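Local coordinates for protein 2-C-methyl-D-erythritol 4-phosphate cytidylyltransferase (Anaerococcus prevotii, PDB 4KT7) that probably catalyses CTP-dependent cytidylyl transfer to 2-C-methyl-D-erythritol 4-phosphate, releasing diphosphate, a step of the non-mevalonate route to isoprenoids, at residues I32-R37 with I225-Y230; I42-V47 with K69-K74; K51-I56 with K123-L128; K173-A178 with Q195-F200. One frame throughout, in Å; residues are numbered along the deposited sequence. Where two conformers were deposited one is given.

Contact 1 (I32-R37 with I225-Y230); sequences IEVGGR and IFANAY
Val-34, at the end of a short strand, meets Asn-228 and Ala-227 on one flank of helix 221-231. Followed outward from its CB, the valine forks at once. One branch, CG2, reaches the methyl of Ala-227 (CG2 to CB 3.9 Å), where so small a residue lets the strand come close to the helix. The other, CG1, runs past the amide of Asn-228, 4.0 Å from OD1, the two side chains sliding by each other in opposite senses. The same OD1 accepts a hydrogen bond from Gly-35 N at 3.1 Å (N-H...O angle 151°). The donor lies in the carbonyl plane, at a C=O...N angle of 155°. Asn-228 brings its amide to the hairpin by setting CG opposite its own carbonyl carbon (chi1 -77°). Gly-35 and Gly-36 are the corner of a type I' turn whose ends, Val-34 and Arg-37, pair through both backbone bonds, and glycine suits the positive phi at both corners. The hairpin pair does not use Gly-35 N. An alanine at Asn-228 would remove the amide and is likely to cost Gly-35 N-H this acceptor, leaving, between these two segments, mainly the Val-34 to Ala-227 methyl contact. Ile-225 and Ala-229 pack on Ala-229 and Ile-225 of the second subunit, so one directional bond plus a small apolar patch joins the hairpin to a dimer-forming helix.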
loop_
_atom_site.group_PDB
_atom_site.type_symbol
_atom_site.label_atom_id
_atom_site.label_comp_id
_atom_site.label_asym_id
_atom_site.label_seq_id
_atom_site.Cartn_x
_atom_site.Cartn_y
_atom_site.Cartn_z
ATOM N N ILE A 32 2.597 20.901 9.310
ATOM C CA ILE A 32 2.819 19.947 8.237
ATOM C C ILE A 32 3.370 20.694 7.019
ATOM O O ILE A 32 2.626 21.345 6.275
ATOM C CB ILE A 32 1.500 19.200 7.875
ATOM C CG1 ILE A 32 0.935 18.491 9.109
ATOM C CG2 ILE A 32 1.720 18.190 6.773
ATOM C CD1 ILE A 32 -0.403 17.815 8.874
ATOM N N GLU A 33 4.682 20.609 6.832
ATOM C CA GLU A 33 5.349 21.271 5.719
ATOM C C GLU A 33 6.202 20.317 4.903
ATOM O O GLU A 33 6.802 19.375 5.425
ATOM C CB GLU A 33 6.211 22.433 6.212
ATOM C CG GLU A 33 5.413 23.649 6.611
ATOM C CD GLU A 33 6.244 24.675 7.346
ATOM O OE1 GLU A 33 7.367 24.336 7.785
ATOM O OE2 GLU A 33 5.769 25.822 7.488
ATOM N N VAL A 34 6.267 20.598 3.613
ATOM C CA VAL A 34 6.971 19.758 2.666
ATOM C C VAL A 34 7.609 20.694 1.634
ATOM O O VAL A 34 6.947 21.593 1.114
ATOM C CB VAL A 34 5.977 18.746 2.024
ATOM C CG1 VAL A 34 6.413 18.340 0.646
ATOM C CG2 VAL A 34 5.813 17.519 2.911
ATOM N N GLY A 35 8.901 20.523 1.373
ATOM C CA GLY A 35 9.592 21.385 0.430
ATOM C C GLY A 35 9.597 22.873 0.767
ATOM O O GLY A 35 9.943 23.707 -0.073
ATOM N N GLY A 36 9.229 23.215 1.996
ATOM C CA GLY A 36 9.211 24.606 2.411
ATOM C C GLY A 36 7.849 25.255 2.247
ATOM O O GLY A 36 7.712 26.477 2.370
ATOM N N ARG A 37 6.830 24.445 1.986
ATOM C CA ARG A 37 5.485 24.969 1.804
ATOM C C ARG A 37 4.478 24.091 2.549
ATOM O O ARG A 37 4.601 22.864 2.553
ATOM C CB ARG A 37 5.152 25.040 0.310
ATOM C CG ARG A 37 3.972 25.934 -0.048
ATOM C CD ARG A 37 4.145 26.498 -1.454
ATOM N NE ARG A 37 4.803 25.539 -2.342
ATOM C CZ ARG A 37 4.317 25.144 -3.514
ATOM N NH1 ARG A 37 3.163 25.627 -3.951
ATOM N NH2 ARG A 37 4.983 24.266 -4.251
ATOM N N ILE A 225 9.232 12.664 5.501
ATOM C CA ILE A 225 10.524 12.174 5.034
ATOM C C ILE A 225 10.386 11.625 3.609
ATOM O O ILE A 225 11.192 11.938 2.736
ATOM C CB ILE A 225 11.092 11.072 5.977
ATOM C CG1 ILE A 225 11.241 11.595 7.411
ATOM C CG2 ILE A 225 12.428 10.542 5.469
ATOM C CD1 ILE A 225 11.988 12.911 7.528
ATOM N N PHE A 226 9.344 10.833 3.369
ATOM C CA PHE A 226 9.142 10.223 2.062
ATOM C C PHE A 226 8.785 11.277 1.008
ATOM O O PHE A 226 9.266 11.222 -0.128
ATOM C CB PHE A 226 8.051 9.144 2.143
ATOM C CG PHE A 226 8.171 8.078 1.087
ATOM C CD1 PHE A 226 9.017 6.992 1.275
ATOM C CD2 PHE A 226 7.439 8.157 -0.090
ATOM C CE1 PHE A 226 9.139 6.007 0.304
ATOM C CE2 PHE A 226 7.555 7.173 -1.064
ATOM C CZ PHE A 226 8.405 6.098 -0.866
ATOM N N ALA A 227 7.943 12.236 1.384
ATOM C CA ALA A 227 7.525 13.277 0.446
ATOM C C ALA A 227 8.718 14.118 0.023
ATOM O O ALA A 227 8.884 14.403 -1.154
ATOM C CB ALA A 227 6.444 14.152 1.048
ATOM N N ASN A 228 9.554 14.506 0.980
ATOM C CA ASN A 228 10.763 15.264 0.659
ATOM C C ASN A 228 11.739 14.530 -0.275
ATOM O O ASN A 228 12.347 15.152 -1.150
ATOM C CB ASN A 228 11.474 15.726 1.936
ATOM C CG ASN A 228 10.796 16.920 2.582
ATOM O OD1 ASN A 228 10.208 17.767 1.900
ATOM N ND2 ASN A 228 10.881 17.000 3.905
ATOM N N ALA A 229 11.885 13.216 -0.092
ATOM C CA ALA A 229 12.767 12.420 -0.955
ATOM C C ALA A 229 12.209 12.316 -2.377
ATOM O O ALA A 229 12.972 12.275 -3.340
ATOM C CB ALA A 229 13.016 11.032 -0.361
ATOM N N TYR A 230 10.881 12.280 -2.498
ATOM C CA TYR A 230 10.216 12.325 -3.801
ATOM C C TYR A 230 10.478 13.655 -4.511
ATOM O O TYR A 230 10.772 13.682 -5.703
ATOM C CB TYR A 230 8.708 12.090 -3.643
ATOM C CG TYR A 230 7.858 12.571 -4.805
ATOM C CD1 TYR A 230 7.885 11.920 -6.033
ATOM C CD2 TYR A 230 6.999 13.654 -4.661
ATOM C CE1 TYR A 230 7.090 12.344 -7.092
ATOM C CE2 TYR A 230 6.200 14.083 -5.713
ATOM C CZ TYR A 230 6.252 13.426 -6.929
ATOM O OH TYR A 230 5.469 13.845 -7.985
#

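Contact 2 (I42-V47 with K69-K74)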
loop_
_atom_site.group_PDB
_atom_site.type_symbol
_atom_site.label_atom_id
_atom_site.label_comp_id
_atom_site.label_asym_id
_atom_site.label_seq_id
_atom_site.Cartn_x
_atom_site.Cartn_y
_atom_site.Cartn_z
ATOM N N ILE A 42 0.113 23.577 -1.250
ATOM C CA ILE A 42 0.499 22.910 -2.492
ATOM C C ILE A 42 -0.753 22.326 -3.148
ATOM O O ILE A 42 -0.943 22.414 -4.368
ATOM C CB ILE A 42 1.531 21.785 -2.222
ATOM C CG1 ILE A 42 2.753 22.352 -1.487
ATOM C CG2 ILE A 42 1.941 21.088 -3.516
ATOM C CD1 ILE A 42 3.584 21.304 -0.796
ATOM N N THR A 43 -1.617 21.740 -2.324
ATOM C CA THR A 43 -2.852 21.139 -2.804
ATOM C C THR A 43 -3.767 22.195 -3.401
ATOM O O THR A 43 -4.267 22.054 -4.525
ATOM C CB THR A 43 -3.609 20.473 -1.652
ATOM O OG1 THR A 43 -2.742 19.541 -0.995
ATOM C CG2 THR A 43 -4.858 19.750 -2.169
ATOM N N LEU A 44 -3.979 23.259 -2.638
ATOM C CA LEU A 44 -4.883 24.333 -3.037
ATOM C C LEU A 44 -4.367 25.034 -4.294
ATOM O O LEU A 44 -5.151 25.440 -5.160
ATOM C CB LEU A 44 -5.041 25.306 -1.874
ATOM C CG LEU A 44 -6.275 26.193 -1.864
ATOM C CD1 LEU A 44 -7.514 25.369 -2.158
ATOM C CD2 LEU A 44 -6.399 26.869 -0.510
ATOM N N ASP A 45 -3.045 25.150 -4.400
ATOM C CA ASP A 45 -2.427 25.664 -5.613
ATOM C C ASP A 45 -2.884 24.860 -6.817
ATOM O O ASP A 45 -3.308 25.430 -7.825
ATOM C CB ASP A 45 -0.901 25.599 -5.527
ATOM C CG ASP A 45 -0.294 26.849 -4.922
ATOM O OD1 ASP A 45 -1.045 27.806 -4.637
ATOM O OD2 ASP A 45 0.943 26.873 -4.747
ATOM N N THR A 46 -2.789 23.538 -6.721
ATOM C CA THR A 46 -3.198 22.693 -7.838
ATOM C C THR A 46 -4.694 22.809 -8.145
ATOM O O THR A 46 -5.065 23.000 -9.304
ATOM C CB THR A 46 -2.800 21.213 -7.646
ATOM O OG1 THR A 46 -1.367 21.102 -7.613
ATOM C CG2 THR A 46 -3.345 20.362 -8.800
ATOM N N VAL A 47 -5.549 22.697 -7.129
ATOM C CA VAL A 47 -6.997 22.715 -7.359
ATOM C C VAL A 47 -7.472 24.053 -7.923
ATOM O O VAL A 47 -8.362 24.095 -8.769
ATOM C CB VAL A 47 -7.804 22.397 -6.083
ATOM C CG1 VAL A 47 -9.287 22.416 -6.390
ATOM C CG2 VAL A 47 -7.428 21.040 -5.539
ATOM N N LYS A 69 -7.103 31.835 6.820
ATOM C CA LYS A 69 -7.365 33.139 6.223
ATOM C C LYS A 69 -6.135 33.685 5.493
ATOM O O LYS A 69 -6.242 34.259 4.400
ATOM C CB LYS A 69 -7.791 34.136 7.306
ATOM C CG LYS A 69 -9.126 33.834 7.963
ATOM C CD LYS A 69 -9.448 34.895 9.020
ATOM C CE LYS A 69 -10.840 34.701 9.614
ATOM N NZ LYS A 69 -11.150 35.682 10.703
ATOM N N ASP A 70 -4.968 33.522 6.108
ATOM C CA ASP A 70 -3.725 34.041 5.540
ATOM C C ASP A 70 -3.404 33.309 4.243
ATOM O O ASP A 70 -2.956 33.901 3.263
ATOM C CB ASP A 70 -2.568 33.871 6.524
ATOM C CG ASP A 70 -2.701 34.757 7.752
ATOM O OD1 ASP A 70 -3.496 35.722 7.718
ATOM O OD2 ASP A 70 -1.991 34.489 8.746
ATOM N N ILE A 71 -3.643 32.008 4.249
ATOM C CA ILE A 71 -3.404 31.200 3.075
ATOM C C ILE A 71 -4.371 31.595 1.960
ATOM O O ILE A 71 -3.975 31.708 0.797
ATOM C CB ILE A 71 -3.500 29.705 3.427
ATOM C CG1 ILE A 71 -2.215 29.269 4.150
ATOM C CG2 ILE A 71 -3.759 28.856 2.190
ATOM C CD1 ILE A 71 -2.353 27.955 4.904
ATOM N N LEU A 72 -5.623 31.865 2.323
ATOM C CA LEU A 72 -6.655 32.163 1.326
ATOM C C LEU A 72 -6.535 33.537 0.668
ATOM O O LEU A 72 -7.106 33.756 -0.404
ATOM C CB LEU A 72 -8.059 31.980 1.914
ATOM C CG LEU A 72 -8.459 30.519 2.081
ATOM C CD1 LEU A 72 -9.895 30.382 2.566
ATOM C CD2 LEU A 72 -8.285 29.815 0.751
ATOM N N GLU A 73 -5.796 34.453 1.289
ATOM C CA GLU A 73 -5.640 35.796 0.724
ATOM C C GLU A 73 -4.912 35.759 -0.611
ATOM O O GLU A 73 -5.149 36.589 -1.484
ATOM C CB GLU A 73 -4.876 36.712 1.679
ATOM C CG GLU A 73 -5.637 37.085 2.926
ATOM C CD GLU A 73 -5.014 38.264 3.635
ATOM O OE1 GLU A 73 -3.769 38.294 3.765
ATOM O OE2 GLU A 73 -5.768 39.169 4.048
ATOM N N LYS A 74 -4.017 34.792 -0.757
ATOM C CA LYS A 74 -3.233 34.652 -1.980
ATOM C C LYS A 74 -4.110 34.223 -3.172
ATOM O O LYS A 74 -3.736 34.406 -4.334
ATOM C CB LYS A 74 -2.052 33.693 -1.737
ATOM C CG LYS A 74 -1.846 32.606 -2.785
ATOM C CD LYS A 74 -0.550 31.822 -2.545
ATOM C CE LYS A 74 -0.314 30.803 -3.663
ATOM N NZ LYS A 74 0.861 29.913 -3.422
#
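Leu-44 and Leu-72 meet between helices 39-48 and 65-73, the helices of two successive beta-alpha-beta crossovers in the Rossmann-like alpha/beta core. Their CD2 methyls lie 3.7 Å apart, with the side chains crossing at about a right angle. A nearly trans first torsion (chi1 -158°) swings the Leu-44 side chain away from its backbone N and carries CD2 across the gap; the same methyl also touches CG2 of Ile-71 at 4.3 Å. Branched aliphatic residues suit this groove because methyls can pack closely without any polar group needing a partner. Beneath them lies strand 55-60: both leucines rest on Leu-58, while Leu-72 also reaches Ile-79 and Tyr-81 of strand 79-83. Nearer the surface the chemistry changes. Lys-74, extended beyond CG, brings its terminal ammonium to the two-oxygen side of the Asp-45 carboxylate, the side chains crossing at about a right angle, and forms a salt bridge, though its hydrogen bonds to both oxygens are weak. Other partners position the aspartate: Tyr-75 OH is hydrogen-bonded to OD1, and Arg-37 forms a salt bridge to OD2. Two cationic groups beside one carboxylate would be expected to keep it ionised. Lys-74 NZ sits nearly astride the group, 3.1 Å from Asp-45 OD1 and 3.3 Å from Asp-45 OD2.

Contact 3 (K51-I56 with K123-L128)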
loop_
_atom_site.group_PDB
_atom_site.type_symbol
_atom_site.label_atom_id
_atom_site.label_comp_id
_atom_site.label_asym_id
_atom_site.label_seq_id
_atom_site.Cartn_x
_atom_site.Cartn_y
_atom_site.Cartn_z
ATOM N N LYS A 51 -9.976 25.148 -13.871
ATOM C CA LYS A 51 -11.014 26.126 -14.168
ATOM C C LYS A 51 -12.382 25.491 -14.376
ATOM O O LYS A 51 -13.400 26.182 -14.338
ATOM C CB LYS A 51 -10.624 26.958 -15.394
ATOM C CG LYS A 51 -9.229 27.583 -15.321
ATOM C CD LYS A 51 -9.181 28.784 -14.387
ATOM C CE LYS A 51 -8.569 28.419 -13.045
ATOM N NZ LYS A 51 -8.261 29.628 -12.223
ATOM N N GLU A 52 -12.406 24.177 -14.585
ATOM C CA GLU A 52 -13.667 23.437 -14.675
ATOM C C GLU A 52 -14.400 23.453 -13.334
ATOM O O GLU A 52 -15.631 23.381 -13.275
ATOM C CB GLU A 52 -13.411 21.993 -15.128
ATOM C CG GLU A 52 -13.125 21.837 -16.634
ATOM C CD GLU A 52 -11.734 22.309 -17.048
ATOM O OE1 GLU A 52 -10.847 22.475 -16.176
ATOM O OE2 GLU A 52 -11.521 22.518 -18.262
ATOM N N ILE A 53 -13.644 23.551 -12.249
ATOM C CA ILE A 53 -14.249 23.608 -10.920
ATOM C C ILE A 53 -14.761 25.036 -10.685
ATOM O O ILE A 53 -13.999 25.993 -10.834
ATOM C CB ILE A 53 -13.217 23.219 -9.849
ATOM C CG1 ILE A 53 -12.865 21.725 -9.992
ATOM C CG2 ILE A 53 -13.729 23.537 -8.456
ATOM C CD1 ILE A 53 -11.620 21.298 -9.203
ATOM N N ASP A 54 -16.038 25.186 -10.328
ATOM C CA ASP A 54 -16.632 26.527 -10.210
ATOM C C ASP A 54 -16.477 27.156 -8.829
ATOM O O ASP A 54 -16.530 28.373 -8.694
ATOM C CB ASP A 54 -18.110 26.516 -10.606
ATOM C CG ASP A 54 -18.319 26.110 -12.049
ATOM O OD1 ASP A 54 -17.948 26.906 -12.926
ATOM O OD2 ASP A 54 -18.846 24.994 -12.302
ATOM N N GLU A 55 -16.305 26.325 -7.809
ATOM C CA GLU A 55 -16.094 26.824 -6.450
ATOM C C GLU A 55 -15.341 25.805 -5.633
ATOM O O GLU A 55 -15.420 24.604 -5.903
ATOM C CB GLU A 55 -17.425 27.076 -5.743
ATOM C CG GLU A 55 -18.096 25.813 -5.247
ATOM C CD GLU A 55 -19.431 26.066 -4.546
ATOM O OE1 GLU A 55 -19.744 27.234 -4.199
ATOM O OE2 GLU A 55 -20.171 25.082 -4.348
ATOM N N ILE A 56 -14.638 26.280 -4.608
ATOM C CA ILE A 56 -13.847 25.404 -3.744
ATOM C C ILE A 56 -14.204 25.650 -2.280
ATOM O O ILE A 56 -14.113 26.786 -1.790
ATOM C CB ILE A 56 -12.333 25.674 -3.929
ATOM C CG1 ILE A 56 -11.900 25.422 -5.382
ATOM C CG2 ILE A 56 -11.494 24.826 -2.953
ATOM C CD1 ILE A 56 -10.407 25.721 -5.615
ATOM N N LYS A 123 -9.331 14.237 -15.186
ATOM C CA LYS A 123 -9.770 12.885 -15.535
ATOM C C LYS A 123 -10.933 12.449 -14.670
ATOM O O LYS A 123 -11.859 11.775 -15.143
ATOM C CB LYS A 123 -8.620 11.889 -15.386
ATOM C CG LYS A 123 -7.605 11.959 -16.530
ATOM C CD LYS A 123 -6.242 11.414 -16.077
ATOM C CE LYS A 123 -6.344 9.959 -15.639
ATOM N NZ LYS A 123 -5.093 9.437 -14.981
ATOM N N THR A 124 -10.880 12.814 -13.393
ATOM C CA THR A 124 -11.958 12.473 -12.472
ATOM C C THR A 124 -13.228 13.221 -12.876
ATOM O O THR A 124 -14.311 12.640 -12.921
ATOM C CB THR A 124 -11.568 12.839 -11.035
ATOM O OG1 THR A 124 -10.324 12.214 -10.731
ATOM C CG2 THR A 124 -12.613 12.362 -10.046
ATOM N N ILE A 125 -13.097 14.507 -13.190
ATOM C CA ILE A 125 -14.253 15.290 -13.645
ATOM C C ILE A 125 -14.853 14.738 -14.960
ATOM O O ILE A 125 -16.074 14.562 -15.082
ATOM C CB ILE A 125 -13.872 16.786 -13.784
ATOM C CG1 ILE A 125 -13.663 17.399 -12.401
ATOM C CG2 ILE A 125 -14.928 17.598 -14.559
ATOM C CD1 ILE A 125 -13.187 18.845 -12.464
ATOM N N ASN A 126 -14.006 14.430 -15.938
ATOM C CA ASN A 126 -14.504 13.902 -17.212
ATOM C C ASN A 126 -15.212 12.549 -17.097
ATOM O O ASN A 126 -16.046 12.221 -17.935
ATOM C CB ASN A 126 -13.399 13.855 -18.268
ATOM C CG ASN A 126 -13.011 15.244 -18.755
ATOM O OD1 ASN A 126 -13.769 16.211 -18.587
ATOM N ND2 ASN A 126 -11.834 15.351 -19.363
ATOM N N ALA A 127 -14.900 11.767 -16.067
ATOM C CA ALA A 127 -15.602 10.507 -15.880
ATOM C C ALA A 127 -17.062 10.746 -15.436
ATOM O O ALA A 127 -17.913 9.858 -15.564
ATOM C CB ALA A 127 -14.869 9.628 -14.887
ATOM N N LEU A 128 -17.353 11.948 -14.932
ATOM C CA LEU A 128 -18.723 12.287 -14.537
ATOM C C LEU A 128 -19.643 12.465 -15.731
ATOM O O LEU A 128 -20.861 12.552 -15.564
ATOM C CB LEU A 128 -18.760 13.553 -13.690
ATOM C CG LEU A 128 -18.169 13.442 -12.289
ATOM C CD1 LEU A 128 -17.898 14.855 -11.789
ATOM C CD2 LEU A 128 -19.142 12.727 -11.379
#
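Ile-125 of helix 118-127 meets Ile-53 at about a right angle, in the alpha/beta core where the turn after helix 39-48 leads into parallel strand 55-60. The helix isoleucine comes end-on: CG1 leads away from the residue's own carbonyl carbon (chi1 -71°), and the next torsion is nearly straight (chi2 176°), pushing CD1 well out from the helix. That methyl lands against the flank of Ile-53, 3.8 Å from its CG1, a methyl against the middle of the chain and not a meeting of two ends. Ile-53 can offer this flank because it lies across the approach; it also touches Val-47 of helix 39-48. It therefore fills the space between two helices, a place that suits a long, branched, wholly apolar residue. Thr-124, on a neighbouring flank of helix 118-127, touches strands 133-139 and 168-172, as does Leu-128 just past the helix. No hydrogen bond crosses the contact, and what joins the two segments is apolar packing. Glu-52 takes part through its aliphatic base. Its chain bends at chi2 (74°), holding the carboxylate farther from the isoleucine than CB, and Glu-52 CB lies 4.1 Å from Ile-125 CD1.

Contact 4 (K173-A178 with Q195-F200); sequences KKLIYA and QLFEFF
Leu-175 and Ile-176, early in helix 173-184, pack against Phe-197 and Leu-196 of the short helix 196-199. The aromatic contact of Leu-175 is made at a ring edge. The leucine brings CD2 to the rim of Phe-197, near the ring plane, 3.6 Å from CE2 and 3.9 Å from CZ. Its CG is close behind, 4.1 Å from CZ. A trans first torsion (chi1 -173°) turns the leucine's fork toward this rim. Ile-176 CD1 also approaches the ring, obliquely, at 4.3 Å from Phe-197 CE1. Phe-171 of strand 168-172 touches both Ile-176 and Phe-197, so the Phe-197 ring packs against helix 173-184 and the strand before it. Replacing Leu-175 with an alanine would strip away its fork and probably open a gap along the CE2-CZ rim of Phe-197, giving the ring more room to shift. The aliphatic pair lies beside it: Ile-176 CD1 meets Leu-196 CD1 at 4.2 Å, the side chains nearly perpendicular. Backbone bonds shape the short helix: Gln-195 O accepts from both Glu-198 N and Phe-199 N. Glu-198 OE2 is hydrogen-bonded to Thr-156 of the second subunit. The whole is two consecutive helices, 173-184 and 196-199, packed together beside the mixed sheet of an alpha/beta nucleotidyltransferase fold, with the short helix reaching the dimer partner.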
loop_
_atom_site.group_PDB
_atom_site.type_symbol
_atom_site.label_atom_id
_atom_site.label_comp_id
_atom_site.label_asym_id
_atom_site.label_seq_id
_atom_site.Cartn_x
_atom_site.Cartn_y
_atom_site.Cartn_z
ATOM N N LYS A 173 -24.235 15.512 -7.345
ATOM C CA LYS A 173 -24.404 16.158 -6.037
ATOM C C LYS A 173 -25.659 15.736 -5.266
ATOM O O LYS A 173 -25.586 15.504 -4.069
ATOM C CB LYS A 173 -24.370 17.694 -6.164
ATOM C CG LYS A 173 -24.424 18.444 -4.818
ATOM C CD LYS A 173 -25.807 19.028 -4.523
ATOM C CE LYS A 173 -25.835 19.613 -3.103
ATOM N NZ LYS A 173 -27.179 20.099 -2.675
ATOM N N LYS A 174 -26.810 15.657 -5.924
ATOM C CA LYS A 174 -28.017 15.222 -5.211
ATOM C C LYS A 174 -27.863 13.802 -4.710
ATOM O O LYS A 174 -28.301 13.456 -3.622
ATOM C CB LYS A 174 -29.252 15.296 -6.105
ATOM C CG LYS A 174 -29.711 16.705 -6.382
ATOM C CD LYS A 174 -31.184 16.740 -6.755
ATOM C CE LYS A 174 -31.670 18.173 -6.892
ATOM N NZ LYS A 174 -33.157 18.249 -7.001
ATOM N N LEU A 175 -27.220 12.977 -5.510
ATOM C CA LEU A 175 -27.071 11.588 -5.152
ATOM C C LEU A 175 -26.197 11.446 -3.925
ATOM O O LEU A 175 -26.621 10.847 -2.946
ATOM C CB LEU A 175 -26.492 10.803 -6.318
ATOM C CG LEU A 175 -26.446 9.288 -6.136
ATOM C CD1 LEU A 175 -27.811 8.772 -5.717
ATOM C CD2 LEU A 175 -26.009 8.635 -7.456
ATOM N N ILE A 176 -24.982 11.999 -3.959
ATOM C CA ILE A 176 -24.106 11.878 -2.798
ATOM C C ILE A 176 -24.686 12.555 -1.564
ATOM O O ILE A 176 -24.561 12.031 -0.458
ATOM C CB ILE A 176 -22.655 12.349 -3.070
ATOM C CG1 ILE A 176 -21.710 11.833 -1.987
ATOM C CG2 ILE A 176 -22.565 13.856 -3.157
ATOM C CD1 ILE A 176 -21.706 10.306 -1.885
ATOM N N TYR A 177 -25.353 13.698 -1.741
ATOM C CA TYR A 177 -25.997 14.347 -0.607
ATOM C C TYR A 177 -27.080 13.435 -0.027
ATOM O O TYR A 177 -27.186 13.292 1.197
ATOM C CB TYR A 177 -26.607 15.692 -1.019
ATOM C CG TYR A 177 -27.036 16.572 0.146
ATOM C CD1 TYR A 177 -28.247 16.362 0.802
ATOM C CD2 TYR A 177 -26.239 17.635 0.575
ATOM C CE1 TYR A 177 -28.645 17.180 1.864
ATOM C CE2 TYR A 177 -26.643 18.468 1.626
ATOM C CZ TYR A 177 -27.838 18.232 2.265
ATOM O OH TYR A 177 -28.224 19.043 3.308
ATOM N N ALA A 178 -27.896 12.829 -0.891
ATOM C CA ALA A 178 -28.964 11.941 -0.410
ATOM C C ALA A 178 -28.380 10.721 0.314
ATOM O O ALA A 178 -28.879 10.295 1.364
ATOM C CB ALA A 178 -29.863 11.495 -1.566
ATOM N N GLN A 195 -18.270 3.801 -0.795
ATOM C CA GLN A 195 -18.830 2.561 -0.238
ATOM C C GLN A 195 -20.300 2.771 0.132
ATOM O O GLN A 195 -21.061 1.803 0.299
ATOM C CB GLN A 195 -18.031 2.054 0.974
ATOM C CG GLN A 195 -18.433 0.627 1.402
ATOM C CD GLN A 195 -17.637 0.115 2.581
ATOM O OE1 GLN A 195 -17.152 0.896 3.403
ATOM N NE2 GLN A 195 -17.492 -1.208 2.669
ATOM N N LEU A 196 -20.717 4.034 0.227
ATOM C CA LEU A 196 -22.129 4.322 0.475
ATOM C C LEU A 196 -22.992 3.639 -0.589
ATOM O O LEU A 196 -24.113 3.205 -0.323
ATOM C CB LEU A 196 -22.377 5.832 0.495
ATOM C CG LEU A 196 -21.807 6.567 1.721
ATOM C CD1 LEU A 196 -22.077 8.074 1.619
ATOM C CD2 LEU A 196 -22.412 6.025 3.002
ATOM N N PHE A 197 -22.444 3.501 -1.789
ATOM C CA PHE A 197 -23.197 2.916 -2.882
ATOM C C PHE A 197 -23.496 1.452 -2.658
ATOM O O PHE A 197 -24.518 0.946 -3.122
ATOM C CB PHE A 197 -22.490 3.171 -4.213
ATOM C CG PHE A 197 -22.648 4.580 -4.689
ATOM C CD1 PHE A 197 -21.986 5.620 -4.047
ATOM C CD2 PHE A 197 -23.478 4.877 -5.754
ATOM C CE1 PHE A 197 -22.158 6.930 -4.470
ATOM C CE2 PHE A 197 -23.638 6.185 -6.181
ATOM C CZ PHE A 197 -22.982 7.208 -5.524
ATOM N N GLU A 198 -22.617 0.775 -1.922
ATOM C CA GLU A 198 -22.835 -0.626 -1.606
ATOM C C GLU A 198 -23.804 -0.760 -0.456
ATOM O O GLU A 198 -24.699 -1.602 -0.483
ATOM C CB GLU A 198 -21.509 -1.317 -1.270
ATOM C CG GLU A 198 -20.567 -1.426 -2.454
ATOM C CD GLU A 198 -19.132 -1.731 -2.034
ATOM O OE1 GLU A 198 -18.880 -2.822 -1.447
ATOM O OE2 GLU A 198 -18.254 -0.875 -2.296
ATOM N N PHE A 199 -23.654 0.080 0.560
ATOM C CA PHE A 199 -24.539 -0.029 1.725
ATOM C C PHE A 199 -26.001 0.242 1.384
ATOM O O PHE A 199 -26.909 -0.314 1.998
ATOM C CB PHE A 199 -24.096 0.913 2.844
ATOM C CG PHE A 199 -22.929 0.397 3.628
ATOM C CD1 PHE A 199 -23.016 -0.820 4.294
ATOM C CD2 PHE A 199 -21.753 1.124 3.712
ATOM C CE1 PHE A 199 -21.936 -1.314 5.024
ATOM C CE2 PHE A 199 -20.672 0.641 4.442
ATOM C CZ PHE A 199 -20.764 -0.582 5.095
ATOM N N PHE A 200 -26.239 1.092 0.400
ATOM C CA PHE A 200 -27.629 1.437 0.111
ATOM C C PHE A 200 -28.121 0.845 -1.193
ATOM O O PHE A 200 -29.066 1.341 -1.782
ATOM C CB PHE A 200 -27.839 2.946 0.200
ATOM C CG PHE A 200 -27.519 3.484 1.555
ATOM C CD1 PHE A 200 -28.301 3.142 2.650
ATOM C CD2 PHE A 200 -26.397 4.269 1.760
ATOM C CE1 PHE A 200 -27.987 3.614 3.929
ATOM C CE2 PHE A 200 -26.081 4.742 3.035
ATOM C CZ PHE A 200 -26.873 4.411 4.115
#

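Along the chain, contact 1 closes a loop that contains all the others; contacts 2 and 3 interleave, and contact 4 follows both. Contacts 2 and 3 have centres about 18 Å apart and touch where Val-47 and Leu-44 of helix 39-48 pack on strand 55-60 and the turn before it. Contact 1, its centre about 17 Å from that of contact 2, touches it through Ile-42 and Arg-37. Contact 4 lies farther off, its centre about 35 Å from that of contact 1 and across the chain's centre, yet both include residues that meet the second subunit. Contacts 2 and 3 thus belong to the alpha/beta core, with contacts 1 and 4 on opposite sides of the chain's centre.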